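Local coordinates for adherence and virulence protein A (Streptococcus pneumoniae, PDB 6PON) that binds fibronectin and probably contributes to pneumococcal adherence and virulence, as a member of the NFACT family, at residues Ser45-Leu50 with Thr64-Pro69; Asn128-Asp133 with Arg154-Gly159; Phe182-Thr187 with Gln196-Gly201; Glu229-Leu234 with Pro241-Asn246. All blocks are in the same frame, centred on the assembly; numbering follows the deposited sequence.

Contact 1 of 4, residues Ser45-Leu50 with Thr64-Pro69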
loop_
_atom_site.group_PDB
_atom_site.type_symbol
_atom_site.label_atom_id
_atom_site.label_comp_id
_atom_site.label_asym_id
_atom_site.label_seq_id
_atom_site.Cartn_x
_atom_site.Cartn_y
_atom_site.Cartn_z
ATOM N N SER B 45 -39.582 -6.563 21.144
ATOM C CA SER B 45 -39.920 -5.175 20.888
ATOM C C SER B 45 -38.633 -4.370 20.758
ATOM O O SER B 45 -37.604 -4.710 21.353
ATOM C CB SER B 45 -40.816 -4.608 21.993
ATOM O OG SER B 45 -41.391 -3.363 21.616
ATOM N N HIS B 46 -38.695 -3.321 19.932
ATOM C CA HIS B 46 -37.551 -2.472 19.615
ATOM C C HIS B 46 -37.989 -1.014 19.565
ATOM O O HIS B 46 -39.146 -0.696 19.267
ATOM C CB HIS B 46 -36.902 -2.837 18.271
ATOM C CG HIS B 46 -36.435 -4.255 18.179
ATOM N ND1 HIS B 46 -35.249 -4.687 18.734
ATOM C CD2 HIS B 46 -36.979 -5.333 17.566
ATOM C CE1 HIS B 46 -35.093 -5.975 18.482
ATOM N NE2 HIS B 46 -36.130 -6.393 17.778
ATOM N N ARG B 47 -37.033 -0.126 19.822
ATOM C CA ARG B 47 -37.283 1.307 19.875
ATOM C C ARG B 47 -36.335 2.009 18.901
ATOM O O ARG B 47 -35.124 2.080 19.150
ATOM C CB ARG B 47 -37.116 1.813 21.308
ATOM C CG ARG B 47 -37.738 3.157 21.588
ATOM C CD ARG B 47 -37.864 3.419 23.093
ATOM N NE ARG B 47 -38.863 2.559 23.723
ATOM C CZ ARG B 47 -39.339 2.735 24.953
ATOM N NH1 ARG B 47 -38.909 3.744 25.699
ATOM N NH2 ARG B 47 -40.253 1.900 25.437
ATOM N N LEU B 48 -36.893 2.529 17.796
ATOM C CA LEU B 48 -36.132 3.173 16.724
ATOM C C LEU B 48 -36.192 4.685 16.875
ATOM O O LEU B 48 -37.284 5.267 16.869
ATOM C CB LEU B 48 -36.682 2.792 15.348
ATOM C CG LEU B 48 -35.901 3.334 14.134
ATOM C CD1 LEU B 48 -34.434 2.873 14.193
ATOM C CD2 LEU B 48 -36.531 2.961 12.763
ATOM N N LEU B 49 -35.031 5.324 16.971
ATOM C CA LEU B 49 -34.959 6.773 17.062
ATOM C C LEU B 49 -34.486 7.344 15.731
ATOM O O LEU B 49 -33.476 6.899 15.178
ATOM C CB LEU B 49 -34.024 7.215 18.192
ATOM C CG LEU B 49 -33.563 8.686 18.198
ATOM C CD1 LEU B 49 -34.746 9.629 18.348
ATOM C CD2 LEU B 49 -32.508 8.966 19.295
ATOM N N LEU B 50 -35.215 8.327 15.225
ATOM C CA LEU B 50 -34.757 9.147 14.114
ATOM C C LEU B 50 -34.727 10.593 14.577
ATOM O O LEU B 50 -35.713 11.107 15.112
ATOM C CB LEU B 50 -35.664 9.003 12.895
ATOM C CG LEU B 50 -35.898 7.616 12.310
ATOM C CD1 LEU B 50 -36.937 6.854 13.125
ATOM C CD2 LEU B 50 -36.339 7.775 10.863
ATOM N N THR B 64 -33.273 3.913 25.482
ATOM C CA THR B 64 -33.732 5.034 26.283
ATOM C C THR B 64 -35.258 5.152 26.239
ATOM O O THR B 64 -35.933 4.626 25.351
ATOM C CB THR B 64 -33.084 6.340 25.813
ATOM O OG1 THR B 64 -33.540 6.655 24.500
ATOM C CG2 THR B 64 -31.565 6.208 25.773
ATOM N N THR B 65 -35.795 5.837 27.241
ATOM C CA THR B 65 -37.219 6.101 27.375
ATOM C C THR B 65 -37.488 7.584 27.177
ATOM O O THR B 65 -36.664 8.437 27.520
ATOM C CB THR B 65 -37.738 5.692 28.750
ATOM O OG1 THR B 65 -37.014 6.429 29.747
ATOM C CG2 THR B 65 -37.554 4.198 28.970
ATOM N N PHE B 66 -38.652 7.887 26.634
ATOM C CA PHE B 66 -38.962 9.246 26.236
ATOM C C PHE B 66 -40.283 9.639 26.859
ATOM O O PHE B 66 -41.171 8.801 27.026
ATOM C CB PHE B 66 -39.033 9.381 24.711
ATOM C CG PHE B 66 -37.788 8.905 23.995
ATOM C CD1 PHE B 66 -36.799 9.801 23.629
ATOM C CD2 PHE B 66 -37.612 7.561 23.697
ATOM C CE1 PHE B 66 -35.666 9.370 22.977
ATOM C CE2 PHE B 66 -36.471 7.115 23.047
ATOM C CZ PHE B 66 -35.498 8.026 22.679
ATOM N N GLU B 67 -40.399 10.915 27.208
ATOM C CA GLU B 67 -41.657 11.489 27.669
ATOM C C GLU B 67 -42.428 12.002 26.458
ATOM O O GLU B 67 -42.053 13.016 25.855
ATOM C CB GLU B 67 -41.411 12.616 28.663
ATOM C CG GLU B 67 -40.162 12.434 29.488
ATOM C CD GLU B 67 -40.244 13.150 30.808
ATOM O OE1 GLU B 67 -40.184 12.457 31.850
ATOM O OE2 GLU B 67 -40.386 14.396 30.798
ATOM N N ASN B 68 -43.506 11.317 26.110
ATOM C CA ASN B 68 -44.281 11.732 24.962
ATOM C C ASN B 68 -45.091 12.980 25.296
ATOM O O ASN B 68 -45.355 13.266 26.466
ATOM C CB ASN B 68 -45.194 10.602 24.507
ATOM C CG ASN B 68 -44.408 9.392 24.051
ATOM O OD1 ASN B 68 -43.332 9.538 23.465
ATOM N ND2 ASN B 68 -44.924 8.188 24.337
ATOM N N PRO B 69 -45.450 13.769 24.289
ATOM C CA PRO B 69 -46.299 14.940 24.539
ATOM C C PRO B 69 -47.741 14.518 24.806
ATOM O O PRO B 69 -48.147 13.380 24.569
ATOM C CB PRO B 69 -46.171 15.785 23.260
ATOM C CG PRO B 69 -45.564 14.881 22.226
ATOM C CD PRO B 69 -44.847 13.764 22.938
#

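Contact 2 of 4, residues Asn128-Asp133 with Arg154-Gly159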
loop_
_atom_site.group_PDB
_atom_site.type_symbol
_atom_site.label_atom_id
_atom_site.label_comp_id
_atom_site.label_asym_id
_atom_site.label_seq_id
_atom_site.Cartn_x
_atom_site.Cartn_y
_atom_site.Cartn_z
ATOM N N ASN B 128 -33.768 16.464 8.160
ATOM C CA ASN B 128 -35.220 16.415 8.104
ATOM C C ASN B 128 -35.694 14.966 8.065
ATOM O O ASN B 128 -34.930 14.043 7.769
ATOM C CB ASN B 128 -35.751 17.193 6.898
ATOM C CG ASN B 128 -37.023 17.957 7.215
ATOM O OD1 ASN B 128 -37.866 17.507 8.000
ATOM N ND2 ASN B 128 -37.156 19.133 6.623
ATOM N N ILE B 129 -36.976 14.785 8.392
ATOM C CA ILE B 129 -37.626 13.480 8.426
ATOM C C ILE B 129 -38.930 13.619 7.663
ATOM O O ILE B 129 -39.722 14.528 7.940
ATOM C CB ILE B 129 -37.882 12.990 9.866
ATOM C CG1 ILE B 129 -36.565 12.838 10.638
ATOM C CG2 ILE B 129 -38.637 11.664 9.869
ATOM C CD1 ILE B 129 -36.764 12.546 12.140
ATOM N N LEU B 130 -39.137 12.740 6.684
ATOM C CA LEU B 130 -40.206 12.892 5.715
ATOM C C LEU B 130 -40.879 11.549 5.507
ATOM O O LEU B 130 -40.218 10.506 5.509
ATOM C CB LEU B 130 -39.679 13.430 4.365
ATOM C CG LEU B 130 -38.680 14.609 4.390
ATOM C CD1 LEU B 130 -37.200 14.139 4.437
ATOM C CD2 LEU B 130 -38.909 15.594 3.242
ATOM N N LEU B 131 -42.196 11.583 5.351
ATOM C CA LEU B 131 -42.985 10.435 4.931
ATOM C C LEU B 131 -43.503 10.726 3.527
ATOM O O LEU B 131 -44.080 11.785 3.277
ATOM C CB LEU B 131 -44.148 10.175 5.895
ATOM C CG LEU B 131 -44.939 8.894 5.597
ATOM C CD1 LEU B 131 -44.142 7.609 5.944
ATOM C CD2 LEU B 131 -46.291 8.913 6.277
ATOM N N VAL B 132 -43.256 9.816 2.602
ATOM C CA VAL B 132 -43.547 10.062 1.201
ATOM C C VAL B 132 -44.415 8.927 0.704
ATOM O O VAL B 132 -44.107 7.757 0.956
ATOM C CB VAL B 132 -42.259 10.171 0.365
ATOM C CG1 VAL B 132 -42.593 10.296 -1.104
ATOM C CG2 VAL B 132 -41.451 11.346 0.832
ATOM N N ASP B 133 -45.505 9.264 0.012
ATOM C CA ASP B 133 -46.341 8.208 -0.537
ATOM C C ASP B 133 -45.651 7.563 -1.722
ATOM O O ASP B 133 -45.159 8.253 -2.610
ATOM C CB ASP B 133 -47.698 8.718 -0.976
ATOM C CG ASP B 133 -48.519 7.612 -1.575
ATOM O OD1 ASP B 133 -48.394 7.371 -2.786
ATOM O OD2 ASP B 133 -49.238 6.940 -0.815
ATOM N N ARG B 154 -35.875 23.044 -2.968
ATOM C CA ARG B 154 -37.061 22.208 -2.984
ATOM C C ARG B 154 -38.040 22.733 -1.955
ATOM O O ARG B 154 -37.666 23.395 -0.981
ATOM C CB ARG B 154 -36.723 20.746 -2.690
ATOM C CG ARG B 154 -35.879 20.582 -1.442
ATOM C CD ARG B 154 -35.447 19.144 -1.221
ATOM N NE ARG B 154 -34.804 19.035 0.078
ATOM C CZ ARG B 154 -34.562 17.898 0.720
ATOM N NH1 ARG B 154 -34.905 16.734 0.187
ATOM N NH2 ARG B 154 -33.984 17.932 1.910
ATOM N N THR B 155 -39.300 22.423 -2.163
ATOM C CA THR B 155 -40.320 22.785 -1.201
ATOM C C THR B 155 -40.592 21.552 -0.348
ATOM O O THR B 155 -40.882 20.472 -0.879
ATOM C CB THR B 155 -41.565 23.316 -1.915
ATOM O OG1 THR B 155 -41.219 24.510 -2.638
ATOM C CG2 THR B 155 -42.644 23.659 -0.929
ATOM N N LEU B 156 -40.444 21.696 0.969
ATOM C CA LEU B 156 -40.664 20.591 1.899
ATOM C C LEU B 156 -41.986 20.846 2.606
ATOM O O LEU B 156 -42.037 21.361 3.720
ATOM C CB LEU B 156 -39.509 20.435 2.881
ATOM C CG LEU B 156 -38.212 20.029 2.184
ATOM C CD1 LEU B 156 -37.165 19.635 3.189
ATOM C CD2 LEU B 156 -38.463 18.902 1.204
ATOM N N LEU B 157 -43.070 20.473 1.938
ATOM C CA LEU B 157 -44.398 20.718 2.477
ATOM C C LEU B 157 -45.286 19.552 2.082
ATOM O O LEU B 157 -45.070 18.951 1.022
ATOM C CB LEU B 157 -44.986 22.045 1.958
ATOM C CG LEU B 157 -44.389 23.396 2.405
ATOM C CD1 LEU B 157 -44.935 24.535 1.556
ATOM C CD2 LEU B 157 -44.669 23.699 3.889
ATOM N N PRO B 158 -46.258 19.185 2.915
ATOM C CA PRO B 158 -47.237 18.165 2.503
ATOM C C PRO B 158 -47.802 18.477 1.123
ATOM O O PRO B 158 -48.092 19.630 0.796
ATOM C CB PRO B 158 -48.322 18.247 3.587
ATOM C CG PRO B 158 -47.618 18.818 4.793
ATOM C CD PRO B 158 -46.488 19.681 4.288
ATOM N N GLY B 159 -47.935 17.437 0.301
ATOM C CA GLY B 159 -48.449 17.558 -1.043
ATOM C C GLY B 159 -47.399 17.814 -2.108
ATOM O O GLY B 159 -47.627 17.478 -3.272
#

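Contact 3 of 4, residues Phe182-Thr187 with Gln196-Gly201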
loop_
_atom_site.group_PDB
_atom_site.type_symbol
_atom_site.label_atom_id
_atom_site.label_comp_id
_atom_site.label_asym_id
_atom_site.label_seq_id
_atom_site.Cartn_x
_atom_site.Cartn_y
_atom_site.Cartn_z
ATOM N N PHE B 182 -7.535 2.164 -8.410
ATOM C CA PHE B 182 -6.087 2.125 -8.600
ATOM C C PHE B 182 -5.579 3.454 -9.150
ATOM O O PHE B 182 -4.643 4.051 -8.607
ATOM C CB PHE B 182 -5.735 0.961 -9.537
ATOM C CG PHE B 182 -4.280 0.599 -9.559
ATOM C CD1 PHE B 182 -3.386 1.305 -10.357
ATOM C CD2 PHE B 182 -3.810 -0.474 -8.816
ATOM C CE1 PHE B 182 -2.043 0.963 -10.399
ATOM C CE2 PHE B 182 -2.469 -0.819 -8.840
ATOM C CZ PHE B 182 -1.583 -0.099 -9.636
ATOM N N GLU B 183 -6.206 3.935 -10.223
ATOM C CA GLU B 183 -5.881 5.240 -10.794
ATOM C C GLU B 183 -5.900 6.332 -9.732
ATOM O O GLU B 183 -4.967 7.141 -9.637
ATOM C CB GLU B 183 -6.874 5.555 -11.919
ATOM C CG GLU B 183 -6.991 7.023 -12.324
ATOM C CD GLU B 183 -8.186 7.280 -13.259
ATOM O OE1 GLU B 183 -8.444 8.472 -13.567
ATOM O OE2 GLU B 183 -8.858 6.299 -13.686
ATOM N N ILE B 184 -6.966 6.365 -8.926
ATOM C CA ILE B 184 -7.077 7.358 -7.859
ATOM C C ILE B 184 -5.919 7.230 -6.880
ATOM O O ILE B 184 -5.358 8.232 -6.428
ATOM C CB ILE B 184 -8.431 7.222 -7.137
ATOM C CG1 ILE B 184 -9.571 7.650 -8.061
ATOM C CG2 ILE B 184 -8.441 8.050 -5.879
ATOM C CD1 ILE B 184 -10.934 7.454 -7.464
ATOM N N LEU B 185 -5.566 6.004 -6.508
ATOM C CA LEU B 185 -4.519 5.827 -5.515
ATOM C C LEU B 185 -3.128 6.023 -6.107
ATOM O O LEU B 185 -2.195 6.347 -5.368
ATOM C CB LEU B 185 -4.623 4.446 -4.876
ATOM C CG LEU B 185 -5.911 4.129 -4.138
ATOM C CD1 LEU B 185 -5.953 2.641 -3.852
ATOM C CD2 LEU B 185 -6.044 4.954 -2.838
ATOM N N GLN B 186 -2.983 5.852 -7.423
ATOM C CA GLN B 186 -1.702 6.079 -8.074
ATOM C C GLN B 186 -1.408 7.559 -8.250
ATOM O O GLN B 186 -0.247 7.973 -8.185
ATOM C CB GLN B 186 -1.682 5.393 -9.435
ATOM C CG GLN B 186 -0.358 5.515 -10.187
ATOM C CD GLN B 186 -0.200 4.384 -11.168
ATOM O OE1 GLN B 186 -1.133 4.074 -11.893
ATOM N NE2 GLN B 186 0.950 3.740 -11.178
ATOM N N THR B 187 -2.439 8.360 -8.488
ATOM C CA THR B 187 -2.263 9.732 -8.936
ATOM C C THR B 187 -2.791 10.790 -7.974
ATOM O O THR B 187 -2.229 11.887 -7.933
ATOM C CB THR B 187 -2.947 9.944 -10.292
ATOM O OG1 THR B 187 -4.365 9.844 -10.124
ATOM C CG2 THR B 187 -2.457 8.905 -11.322
ATOM N N GLN B 196 -12.105 13.175 1.264
ATOM C CA GLN B 196 -13.491 13.573 1.495
ATOM C C GLN B 196 -14.120 14.093 0.221
ATOM O O GLN B 196 -15.304 13.860 -0.035
ATOM C CB GLN B 196 -13.577 14.638 2.579
ATOM C CG GLN B 196 -13.362 14.134 3.959
ATOM C CD GLN B 196 -13.715 15.192 4.973
ATOM O OE1 GLN B 196 -12.993 16.186 5.124
ATOM N NE2 GLN B 196 -14.836 14.992 5.680
ATOM N N SER B 197 -13.334 14.789 -0.597
ATOM C CA SER B 197 -13.817 15.280 -1.874
ATOM C C SER B 197 -13.894 14.190 -2.937
ATOM O O SER B 197 -14.701 14.297 -3.863
ATOM C CB SER B 197 -12.915 16.390 -2.374
ATOM O OG SER B 197 -13.048 16.477 -3.774
ATOM N N LEU B 198 -13.045 13.168 -2.862
ATOM C CA LEU B 198 -13.150 12.080 -3.827
ATOM C C LEU B 198 -14.285 11.115 -3.468
ATOM O O LEU B 198 -14.962 10.577 -4.353
ATOM C CB LEU B 198 -11.812 11.338 -3.921
ATOM C CG LEU B 198 -10.612 12.132 -4.473
ATOM C CD1 LEU B 198 -9.274 11.465 -4.141
ATOM C CD2 LEU B 198 -10.743 12.307 -5.960
ATOM N N PHE B 199 -14.523 10.885 -2.188
ATOM C CA PHE B 199 -15.421 9.819 -1.792
ATOM C C PHE B 199 -16.599 10.369 -1.000
ATOM O O PHE B 199 -16.485 11.357 -0.272
ATOM C CB PHE B 199 -14.655 8.736 -1.025
ATOM C CG PHE B 199 -13.582 8.074 -1.861
ATOM C CD1 PHE B 199 -13.912 7.116 -2.797
ATOM C CD2 PHE B 199 -12.252 8.442 -1.738
ATOM C CE1 PHE B 199 -12.931 6.517 -3.584
ATOM C CE2 PHE B 199 -11.264 7.842 -2.517
ATOM C CZ PHE B 199 -11.609 6.882 -3.442
ATOM N N GLN B 200 -17.744 9.729 -1.217
ATOM C CA GLN B 200 -19.016 10.076 -0.603
ATOM C C GLN B 200 -19.136 9.433 0.773
ATOM O O GLN B 200 -18.835 8.249 0.939
ATOM C CB GLN B 200 -20.151 9.590 -1.505
ATOM C CG GLN B 200 -21.539 9.907 -1.025
ATOM C CD GLN B 200 -22.592 9.232 -1.883
ATOM O OE1 GLN B 200 -22.359 8.154 -2.432
ATOM N NE2 GLN B 200 -23.759 9.868 -2.008
ATOM N N GLY B 201 -19.593 10.208 1.751
ATOM C CA GLY B 201 -19.937 9.629 3.033
ATOM C C GLY B 201 -18.785 9.473 3.991
ATOM O O GLY B 201 -18.830 8.606 4.874
#

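Contact 4 of 4, residues Glu229-Leu234 with Pro241-Asn246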
loop_
_atom_site.group_PDB
_atom_site.type_symbol
_atom_site.label_atom_id
_atom_site.label_comp_id
_atom_site.label_asym_id
_atom_site.label_seq_id
_atom_site.Cartn_x
_atom_site.Cartn_y
_atom_site.Cartn_z
ATOM N N GLU B 229 12.227 -12.191 0.820
ATOM C CA GLU B 229 12.969 -13.353 0.361
ATOM C C GLU B 229 13.284 -13.268 -1.134
ATOM O O GLU B 229 12.447 -12.841 -1.939
ATOM C CB GLU B 229 12.131 -14.592 0.655
ATOM C CG GLU B 229 12.865 -15.883 0.654
ATOM C CD GLU B 229 11.976 -17.015 1.110
ATOM O OE1 GLU B 229 10.736 -16.832 1.104
ATOM O OE2 GLU B 229 12.518 -18.079 1.488
ATOM N N THR B 230 14.500 -13.698 -1.496
ATOM C CA THR B 230 14.909 -13.775 -2.899
ATOM C C THR B 230 14.073 -14.825 -3.632
ATOM O O THR B 230 13.889 -15.943 -3.140
ATOM C CB THR B 230 16.413 -14.117 -3.005
ATOM O OG1 THR B 230 17.200 -13.142 -2.305
ATOM C CG2 THR B 230 16.872 -14.137 -4.455
ATOM N N LYS B 231 13.572 -14.455 -4.812
ATOM C CA LYS B 231 12.760 -15.331 -5.656
ATOM C C LYS B 231 13.132 -15.061 -7.103
ATOM O O LYS B 231 12.465 -14.287 -7.797
ATOM C CB LYS B 231 11.266 -15.079 -5.449
ATOM C CG LYS B 231 10.757 -15.351 -4.052
ATOM C CD LYS B 231 9.949 -16.633 -4.018
ATOM C CE LYS B 231 9.771 -17.152 -2.599
ATOM N NZ LYS B 231 11.068 -17.592 -2.013
ATOM N N PRO B 232 14.192 -15.693 -7.601
ATOM C CA PRO B 232 14.688 -15.352 -8.943
ATOM C C PRO B 232 13.663 -15.666 -10.029
ATOM O O PRO B 232 13.097 -16.759 -10.077
ATOM C CB PRO B 232 15.947 -16.216 -9.084
ATOM C CG PRO B 232 16.296 -16.640 -7.698
ATOM C CD PRO B 232 15.008 -16.733 -6.961
ATOM N N CYS B 233 13.415 -14.685 -10.901
ATOM C CA CYS B 233 12.545 -14.882 -12.055
ATOM C C CYS B 233 13.087 -14.112 -13.250
ATOM O O CYS B 233 13.745 -13.079 -13.098
ATOM C CB CYS B 233 11.100 -14.404 -11.813
ATOM S SG CYS B 233 10.350 -14.955 -10.287
ATOM N N LEU B 234 12.780 -14.613 -14.439
ATOM C CA LEU B 234 12.941 -13.824 -15.649
ATOM C C LEU B 234 11.805 -12.811 -15.793
ATOM O O LEU B 234 10.760 -12.908 -15.145
ATOM C CB LEU B 234 12.976 -14.731 -16.873
ATOM C CG LEU B 234 14.188 -15.658 -16.947
ATOM C CD1 LEU B 234 13.816 -16.877 -17.724
ATOM C CD2 LEU B 234 15.399 -14.982 -17.596
ATOM N N PRO B 241 15.106 -10.141 -8.982
ATOM C CA PRO B 241 15.470 -10.988 -7.839
ATOM C C PRO B 241 14.272 -11.404 -7.019
ATOM O O PRO B 241 14.405 -12.249 -6.127
ATOM C CB PRO B 241 16.375 -10.075 -7.024
ATOM C CG PRO B 241 15.726 -8.703 -7.228
ATOM C CD PRO B 241 15.172 -8.706 -8.645
ATOM N N VAL B 242 13.143 -10.752 -7.257
ATOM C CA VAL B 242 11.818 -11.169 -6.814
ATOM C C VAL B 242 10.894 -10.992 -8.005
ATOM O O VAL B 242 11.248 -10.314 -8.980
ATOM C CB VAL B 242 11.323 -10.342 -5.601
ATOM C CG1 VAL B 242 12.290 -10.445 -4.430
ATOM C CG2 VAL B 242 11.105 -8.879 -5.972
ATOM N N PRO B 243 9.730 -11.625 -7.993
ATOM C CA PRO B 243 8.857 -11.525 -9.174
ATOM C C PRO B 243 8.362 -10.098 -9.390
ATOM O O PRO B 243 7.939 -9.409 -8.453
ATOM C CB PRO B 243 7.711 -12.495 -8.862
ATOM C CG PRO B 243 7.755 -12.662 -7.344
ATOM C CD PRO B 243 9.213 -12.578 -6.992
ATOM N N PHE B 244 8.459 -9.648 -10.639
ATOM C CA PHE B 244 7.931 -8.366 -11.085
ATOM C C PHE B 244 6.615 -8.588 -11.834
ATOM O O PHE B 244 6.244 -9.712 -12.166
ATOM C CB PHE B 244 8.947 -7.644 -11.982
ATOM C CG PHE B 244 10.124 -7.064 -11.249
ATOM C CD1 PHE B 244 10.284 -7.249 -9.888
ATOM C CD2 PHE B 244 11.077 -6.316 -11.944
ATOM C CE1 PHE B 244 11.391 -6.719 -9.222
ATOM C CE2 PHE B 244 12.176 -5.762 -11.303
ATOM C CZ PHE B 244 12.353 -5.965 -9.933
ATOM N N ALA B 245 5.913 -7.492 -12.125
ATOM C CA ALA B 245 4.595 -7.620 -12.744
ATOM C C ALA B 245 4.656 -8.243 -14.142
ATOM O O ALA B 245 3.697 -8.906 -14.560
ATOM C CB ALA B 245 3.912 -6.261 -12.807
ATOM N N ASN B 246 5.745 -8.047 -14.884
ATOM C CA ASN B 246 5.842 -8.635 -16.227
ATOM C C ASN B 246 6.756 -9.862 -16.235
ATOM O O ASN B 246 7.603 -10.051 -17.112
ATOM C CB ASN B 246 6.288 -7.586 -17.251
ATOM C CG ASN B 246 7.724 -7.095 -17.031
ATOM O OD1 ASN B 246 8.292 -7.238 -15.939
ATOM N ND2 ASN B 246 8.316 -6.515 -18.081
HETATM O O HOH W 1 9.774 -11.248 -12.800
#

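Contact 1 of 4, residues Ser45-Leu50 with Thr64-Pro69
Arg47 reaches from the strand 45-50 to the backbone of the loop 64-69, and its NH1 donates a hydrogen bond to the carbonyl O of Thr64 at 3.1 Å. The bond is bent, with an N-H...O angle of 138°, and the carbonyl oxygen is tilted out of the guanidinium plane, so the fit is only moderate. The same nitrogen lies 3.3 Å from Thr65 CA, which meets the guanidinium at its edge, and Thr65 CG2 closes in on NH1 at 3.6 Å. Lower on the same side chain, Arg47 CD also approaches Thr64 O, at 3.2 Å, so that a methylene and a guanidinium nitrogen both lie close to one carbonyl oxygen. This is the tight part of the contact. A bend at chi3 (-69°) turns the otherwise extended arginine chain and brings its end round to that carbonyl.

The Phe66 contact is wider in spacing but more enclosed. Its ring presents an edge, through CE2, to Arg47 CD at 4.0 Å; the arginine chain and the phenylalanine run alongside each other, pointing opposite ways, and ring and guanidinium planes stand 43° apart, so they do not stack. The solvent side is at Thr65, which is exposed. Thr64 turns its hydroxyl to Thr62 and packs against Asp260 of the second subunit.

On the strand, Arg47 pairs through its backbone with Thr62, just beyond strand 58-61. The contact thus ties strand 44-51 of a four-stranded antiparallel meander to the chain leaving its last strand for helix 74-83, with an arginine side chain holding the outgoing backbone of the loop.

Contact 2 of 4, residues Asn128-Asp133 with Arg154-Gly159
Leu156 puts one methyl against each of two neighbours on strand 128-133: CD1 lies 3.5 Å from Asn128 ND2, and CD2 lies 3.9 Å from Leu130 CD2. The leucine pair meets methyl to methyl, with the side chains crossing at about a right angle. Asn128 and Leu156 instead meet head-on from the two segments, and there the amide nitrogen simply abuts a methyl, without a polar bond between them. All three residues are buried, yet the footprint is small, at 131 Å² summed over both sides.

The second shell fixes the amide. Asn128 OD1 accepts a hydrogen bond from the backbone N of Ile129, the next residue, at 2.9 Å; the donor lies in the carbonyl plane on a lone pair, although the C=O...N angle is only 103°. ND2 donates to the carbonyl O of Lys144. With both ends of the amide engaged, its rotation is set and its buried polar atoms have partners. Leu156 is backed from its own segment by Arg154, where Leu156 CD2 sits 3.8 Å over one face of the guanidinium, off centre. That guanidinium is itself held by a salt bridge to Glu121 and a hydrogen bond to the carbonyl O of Ile163.

Farther out, strand 128-133 runs between strands 113-121 and 139-142 of a five-stranded antiparallel sheet. Asn128 and Leu130 also touch Val142 of the last strand, while Leu131 packs on helix 74-83.

Contact 3 of 4, residues Phe182-Thr187 with Gln196-Gly201
This is a small, buried apolar contact between helix 178-187 and the C-terminal end of helix 192-198, successive short helices of a helix-loop-helix in the helical part of the chain. Ile184 is its centre on the first helix. Its two branches divide the work: CG2 touches Leu198 CD1 at 3.9 Å, and CD1 at the end of the longer branch reaches Phe199 CZ at 4.1 Å. The CG2 methyl also comes within 4.2 Å of Phe199 CZ, so the far corner of the ring meets both branches. Ile184 and Leu198 lie alongside each other, pointing opposite ways, while Ile184 and Phe199 approach end-on from the two segments.

Phe199 is the first residue to leave helical geometry after 192-198. Its first torsion, with CG anti to the carbonyl carbon (chi1 -62°), swings the ring so that CZ reaches Ile184. The helix carrying Ile184 nears its own end at Thr187, whose OG1 donates to the carbonyl O of Glu183 at 2.8 Å. That oxygen also accepts from Thr187 N, and the two donors reach it from opposite faces of the carbonyl plane.

On the same chain Ile184 also rests on Ile176 in the loop preceding its helix. Across the dimer, the ring of Phe199 meets that of Phe222 of the second subunit, and Leu185 packs on Leu219 of that subunit, placing the two short helices against its helix 204-225.

Contact 4 of 4, residues Glu229-Leu234 with Pro241-Asn246
Pro241 accepts, through its carbonyl O, the hydrogen bond that joins the two segments: Lys231 N donates at 2.7 Å with an N-H...O angle of 159°. Thr230 CG2 lies beside the same oxygen at 3.5 Å, while the threonine hydroxyl bonds to His10 of the second subunit. At Val242 the backbone turns the exchange round, its CA giving a CA-H...O contact to Lys231 O at 3.3 Å. The valine's first torsion (chi1 -58°) sets CG1 opposite its own carbonyl carbon and swings that methyl to 3.5 Å from Glu229 O.

Pro243 spans two neighbours, its CD against Lys231 CB at 3.6 Å and its CB against Cys233 SG at 3.9 Å. Next in line, Phe244 N donates to a water that in turn donates to Leu234 O, each leg 3.0 Å long. Ala245 reaches the second subunit, where its N bonds to Glu209.

Pro232, Pro241 and Pro243 offer no N-H, which limits backbone pairing: one direct N-H...O bond is found, with a C-H contact and a water bridge. The lysine charge is directed to Glu229 of its own segment, and the cross-contact is made by backbone and apolar atoms.

The four contacts follow one another along an elongated chain. Contacts 1 and 2 belong to the beta-rich end; their centres are 22 Å apart, yet the two touch, Leu50 O packing on Ile129 CD1 at 3.5 Å, a point where the two antiparallel sheets meet. Contact 3 lies in the helical part, its nearest atoms about 13 Å from those of contact 2. Contact 4 stands at the other end, its centre about 61 Å from those of contacts 1 and 2 and 30 Å from that of contact 3. Contacts 3 and 4 meet the second subunit through several residues, contact 1 through Thr64, and contact 2 not at all.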